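Local atomic coordinates of acyl-CoA dehydrogenase (Mycobacterium thermoresistibile, PDB entry 3PFD), a protein that catalyses the flavin-dependent oxidation of saturated acyl-CoA thioesters to 2,3-dehydroacyl-CoA, passing the electrons to an acceptor. Residues G77-S80 with V81-C84; K304-A307 with A308-M311. One frame throughout, in Å; residues are numbered along the deposited sequence.

Both contacts are local, made between residues three or four apart in sequence, and they illustrate how the same helical spacing serves different ends. Contact 1, in the N-terminal domain, starts the helix 80-91; contact 2, in the C-terminal domain, is a mid-helix turn of 292-321. Their centres lie about 17 Å apart and they do not touch, yet helix 292-321 is common ground, since its later turns pack against contact 1. Each is partly buried. The chemistry follows position: at the helix start a carboxylate takes up a backbone NH, whereas in mid-helix the backbone NH groups are already paired and the carboxylate turns to arginines, including one from a second subunit.

Contact 1 of 2, residues G77-S80 with V81-C84; sequences GADS and VATC
Asp79 caps the N-terminus of helix 80-91 through Ala82, a local contact in which the incoming loop turns into the first turn of helix 80-91, in the N-terminal domain. Asp79 OD1 accepts from Ala82 N at 2.8 Å, with an N-H...O angle of 163°, and the NH meets it from above the carboxylate plane. With chi1 at 69°, CG sits between the backbone N and the carbonyl carbon of Asp79, which folds the carboxylate back over the helix start. The main chain joins in: Thr83 N reaches Asp79 O at 3.1 Å, and Cys84 N reaches Ser80 O at the same distance. One residue earlier, Ala78 CB rests against Ala82 CB, 4.0 Å away, and a water hydrogen-bonds to both Ala78 O (2.8 Å) and Thr83 OG1 (3.3 Å), tying the loop to the helix on a second path. The other carboxylate oxygen, Asp79 OD2, is held by His23 NE2. Beyond the cap, Ser80 OG bonds to Ala316 O and Cys84 packs on Val312 and Ala316, so the start of helix 80-91 lies against helix 292-321, while Ala78 and Thr83 touch Ile67, earlier in the same loop.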
ATOM      1  N   GLY C  77     -12.081  21.928 -32.568  1.00 33.63           N
ATOM      2  CA  GLY C  77     -11.551  22.866 -31.585  1.00 32.71           C
ATOM      3  C   GLY C  77     -12.064  22.646 -30.164  1.00 31.93           C
ATOM      4  O   GLY C  77     -12.273  23.598 -29.428  1.00 31.65           O
ATOM      5  N   ALA C  78     -12.247  21.386 -29.772  1.00 30.52           N
ATOM      6  CA  ALA C  78     -12.729  21.059 -28.435  1.00 30.07           C
ATOM      7  C   ALA C  78     -11.688  21.395 -27.361  1.00 29.48           C
ATOM      8  O   ALA C  78     -10.480  21.359 -27.604  1.00 29.64           O
ATOM      9  CB  ALA C  78     -13.147  19.592 -28.354  1.00 29.37           C
ATOM     10  N   ASP C  79     -12.166  21.744 -26.181  1.00 29.22           N
ATOM     11  CA  ASP C  79     -11.286  22.047 -25.063  1.00 29.39           C
ATOM     12  C   ASP C  79     -10.643  20.730 -24.566  1.00 27.68           C
ATOM     13  O   ASP C  79     -11.117  19.632 -24.889  1.00 27.21           O
ATOM     14  CB  ASP C  79     -12.080  22.739 -23.949  1.00 30.04           C
ATOM     15  CG  ASP C  79     -13.075  21.797 -23.283  1.00 33.24           C
ATOM     16  OD1 ASP C  79     -12.637  20.867 -22.582  1.00 35.96           O
ATOM     17  OD2 ASP C  79     -14.297  21.958 -23.477  1.00 37.70           O
ATOM     18  N   SER C  80      -9.571  20.849 -23.788  1.00 26.32           N
ATOM     19  CA  SER C  80      -8.726  19.692 -23.463  1.00 24.34           C
ATOM     20  C   SER C  80      -9.370  18.712 -22.492  1.00 23.30           C
ATOM     21  O   SER C  80      -8.977  17.539 -22.445  1.00 22.54           O
ATOM     22  CB  SER C  80      -7.387  20.159 -22.911  1.00 24.58           C
ATOM     23  OG  SER C  80      -7.596  20.893 -21.718  1.00 24.79           O
ATOM     24  N   VAL C  81     -10.331  19.188 -21.700  1.00 22.25           N
ATOM     25  CA  VAL C  81     -11.110  18.300 -20.833  1.00 20.93           C
ATOM     26  C   VAL C  81     -12.036  17.426 -21.708  1.00 21.15           C
ATOM     27  O   VAL C  81     -12.168  16.214 -21.469  1.00 19.77           O
ATOM     28  CB  VAL C  81     -11.949  19.083 -19.753  1.00 21.51           C
ATOM     29  CG1 VAL C  81     -12.817  18.149 -18.949  1.00 19.62           C
ATOM     30  CG2 VAL C  81     -11.057  19.917 -18.816  1.00 19.13           C
ATOM     31  N   ALA C  82     -12.672  18.038 -22.713  1.00 21.22           N
ATOM     32  CA  ALA C  82     -13.520  17.291 -23.649  1.00 21.50           C
ATOM     33  C   ALA C  82     -12.697  16.173 -24.332  1.00 20.88           C
ATOM     34  O   ALA C  82     -13.114  15.008 -24.386  1.00 20.96           O
ATOM     35  CB  ALA C  82     -14.155  18.230 -24.687  1.00 22.43           C
ATOM     36  N   THR C  83     -11.510  16.532 -24.808  1.00 19.74           N
ATOM     37  CA  THR C  83     -10.592  15.565 -25.377  1.00 19.14           C
ATOM     38  C   THR C  83     -10.274  14.424 -24.392  1.00 18.55           C
ATOM     39  O   THR C  83     -10.329  13.267 -24.810  1.00 18.11           O
ATOM     40  CB  THR C  83      -9.328  16.239 -25.885  1.00 18.94           C
ATOM     41  OG1 THR C  83      -9.684  17.131 -26.950  1.00 20.74           O
ATOM     42  CG2 THR C  83      -8.347  15.217 -26.422  1.00 18.70           C
ATOM     43  N   CYS C  84     -10.011  14.735 -23.107  1.00 17.43           N
ATOM     44  CA  CYS C  84      -9.816  13.684 -22.088  1.00 17.64           C
ATOM     45  C   CYS C  84     -11.038  12.772 -21.942  1.00 17.20           C
ATOM     46  O   CYS C  84     -10.908  11.549 -21.812  1.00 17.49           O
ATOM     47  CB  CYS C  84      -9.428  14.254 -20.701  1.00 16.71           C
ATOM     48  SG  CYS C  84      -7.772  14.909 -20.547  1.00 18.77           S
TER
HETATM   49  O   HOH W   1      -8.163  20.010 -26.865  1.00 35.14           O

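Contact 2 of 2, residues K304-A307 with A308-M311; sequences KIEA and ARLM
Glu306 and Arg309, one turn apart on helix 292-321, meet in an i to i+3 salt bridge. Arg309 can be followed outward from its backbone. Arg309 CB lies over the preceding turn, 3.4 Å from Ile305 O. The chain then runs extended through CG, anti to the backbone N, and Arg309 CD comes within 3.8 Å of Glu306 OE1. A bend at chi3 (-73°) swings the guanidinium back toward the start of the helix, where Arg309 NH1 donates to Glu306 OE1 at 3.0 Å. The carboxylate oxygen sits at the edge of the guanidinium, close to its plane, and is approached nearly along its own C-O axis; the two flat groups are nevertheless turned 33° apart, and the N-H...O angle is a modest 143°. Ile305 CG2 lies 3.8 Å from Arg309 NH1, obliquely placed beside the same group. The remaining nitrogens look to other helices: NE pairs with Glu88 and NH2 with Gln268, so three partners fix the rotation of the guanidinium.

Glu306 is likewise shared. Its OE2 forms a salt bridge with Arg318 of the second subunit and also lies 3.5 Å from Leu310 CD1, on the side chain one turn further on. Under these side chains run the regular i to i+4 helical hydrogen bonds, among them Leu310 N to Glu306 O at 3.1 Å.

On another side of the helix, Ala307, Ala308 and Met311 pack on Phe336 of helix 326-352, while Ala307 also touches Met311 of the second subunit. Such a helix, packed by neighbours of its own chain and by another subunit, is typical of the helical C-terminal domain of acyl-CoA dehydrogenases, whose long helices build the subunit interface.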
ATOM      1  N   LYS C 304     -10.744   5.984  -5.405  1.00 11.31           N
ATOM      2  CA  LYS C 304      -9.491   6.249  -6.094  1.00 11.99           C
ATOM      3  C   LYS C 304      -9.694   6.624  -7.549  1.00 11.98           C
ATOM      4  O   LYS C 304      -9.040   7.558  -8.026  1.00 11.80           O
ATOM      5  CB  LYS C 304      -8.529   5.054  -5.971  1.00 11.37           C
ATOM      6  CG  LYS C 304      -7.994   4.878  -4.514  1.00 11.88           C
ATOM      7  CD  LYS C 304      -7.006   3.688  -4.439  1.00 13.21           C
ATOM      8  CE  LYS C 304      -6.586   3.404  -3.002  1.00 14.21           C
ATOM      9  NZ  LYS C 304      -5.335   2.551  -3.009  1.00 18.81           N
ATOM     10  N   ILE C 305     -10.598   5.922  -8.250  1.00 12.15           N
ATOM     11  CA  ILE C 305     -10.921   6.326  -9.634  1.00 12.61           C
ATOM     12  C   ILE C 305     -11.426   7.785  -9.732  1.00 13.85           C
ATOM     13  O   ILE C 305     -11.055   8.527 -10.664  1.00 14.11           O
ATOM     14  CB  ILE C 305     -11.966   5.424 -10.286  1.00 11.89           C
ATOM     15  CG1 ILE C 305     -11.396   4.018 -10.529  1.00 10.86           C
ATOM     16  CG2 ILE C 305     -12.446   6.030 -11.605  1.00  9.52           C
ATOM     17  CD1 ILE C 305     -12.468   2.997 -10.942  1.00  9.22           C
ATOM     18  N   GLU C 306     -12.258   8.194  -8.775  1.00 14.02           N
ATOM     19  CA  GLU C 306     -12.822   9.550  -8.834  1.00 15.70           C
ATOM     20  C   GLU C 306     -11.734  10.589  -8.540  1.00 15.60           C
ATOM     21  O   GLU C 306     -11.697  11.618  -9.193  1.00 17.38           O
ATOM     22  CB  GLU C 306     -14.023   9.714  -7.887  1.00 15.84           C
ATOM     23  CG  GLU C 306     -14.650  11.121  -7.859  1.00 17.91           C
ATOM     24  CD  GLU C 306     -15.211  11.596  -9.245  1.00 21.87           C
ATOM     25  OE1 GLU C 306     -15.364  10.784 -10.180  1.00 20.81           O
ATOM     26  OE2 GLU C 306     -15.506  12.790  -9.385  1.00 23.50           O
ATOM     27  N   ALA C 307     -10.853  10.315  -7.578  1.00 14.65           N
ATOM     28  CA  ALA C 307      -9.713  11.208  -7.325  1.00 15.17           C
ATOM     29  C   ALA C 307      -8.821  11.345  -8.563  1.00 14.36           C
ATOM     30  O   ALA C 307      -8.472  12.457  -8.975  1.00 14.24           O
ATOM     31  CB  ALA C 307      -8.890  10.737  -6.129  1.00 14.34           C
ATOM     32  N   ALA C 308      -8.488  10.214  -9.171  1.00 13.79           N
ATOM     33  CA  ALA C 308      -7.679  10.227 -10.393  1.00 13.39           C
ATOM     34  C   ALA C 308      -8.371  11.046 -11.503  1.00 13.89           C
ATOM     35  O   ALA C 308      -7.722  11.852 -12.176  1.00 13.13           O
ATOM     36  CB  ALA C 308      -7.429   8.832 -10.852  1.00 13.32           C
ATOM     37  N   ARG C 309      -9.682  10.828 -11.683  1.00 13.90           N
ATOM     38  CA  ARG C 309     -10.451  11.527 -12.735  1.00 14.07           C
ATOM     39  C   ARG C 309     -10.375  13.064 -12.567  1.00 14.33           C
ATOM     40  O   ARG C 309     -10.022  13.790 -13.510  1.00 14.45           O
ATOM     41  CB  ARG C 309     -11.915  11.030 -12.784  1.00 13.52           C
ATOM     42  CG  ARG C 309     -12.787  11.761 -13.809  1.00 16.07           C
ATOM     43  CD  ARG C 309     -14.264  11.321 -13.811  1.00 16.70           C
ATOM     44  NE  ARG C 309     -14.427   9.993 -14.404  1.00 17.68           N
ATOM     45  CZ  ARG C 309     -14.701   8.875 -13.726  1.00 17.63           C
ATOM     46  NH1 ARG C 309     -14.858   8.904 -12.402  1.00 15.87           N
ATOM     47  NH2 ARG C 309     -14.820   7.718 -14.381  1.00 15.32           N
ATOM     48  N   LEU C 310     -10.700  13.546 -11.372  1.00 13.96           N
ATOM     49  CA  LEU C 310     -10.656  14.968 -11.098  1.00 15.29           C
ATOM     50  C   LEU C 310      -9.268  15.598 -11.299  1.00 15.51           C
ATOM     51  O   LEU C 310      -9.155  16.731 -11.798  1.00 15.29           O
ATOM     52  CB  LEU C 310     -11.154  15.236  -9.681  1.00 15.85           C
ATOM     53  CG  LEU C 310     -12.611  14.807  -9.528  1.00 17.01           C
ATOM     54  CD1 LEU C 310     -12.962  14.709  -8.037  1.00 14.95           C
ATOM     55  CD2 LEU C 310     -13.519  15.818 -10.275  1.00 18.76           C
ATOM     56  N   MET C 311      -8.220  14.870 -10.911  1.00 14.55           N
ATOM     57  CA  MET C 311      -6.872  15.380 -11.096  1.00 14.77           C
ATOM     58  C   MET C 311      -6.458  15.387 -12.587  1.00 14.24           C
ATOM     59  O   MET C 311      -5.773  16.301 -13.039  1.00 15.36           O
ATOM     60  CB  MET C 311      -5.862  14.639 -10.229  1.00 13.56           C
ATOM     61  CG  MET C 311      -4.490  15.312 -10.291  1.00 13.69           C
ATOM     62  SD  MET C 311      -3.479  15.088  -8.836  1.00 13.13           S
ATOM     63  CE  MET C 311      -2.961  13.397  -9.008  1.00 12.40           C
TER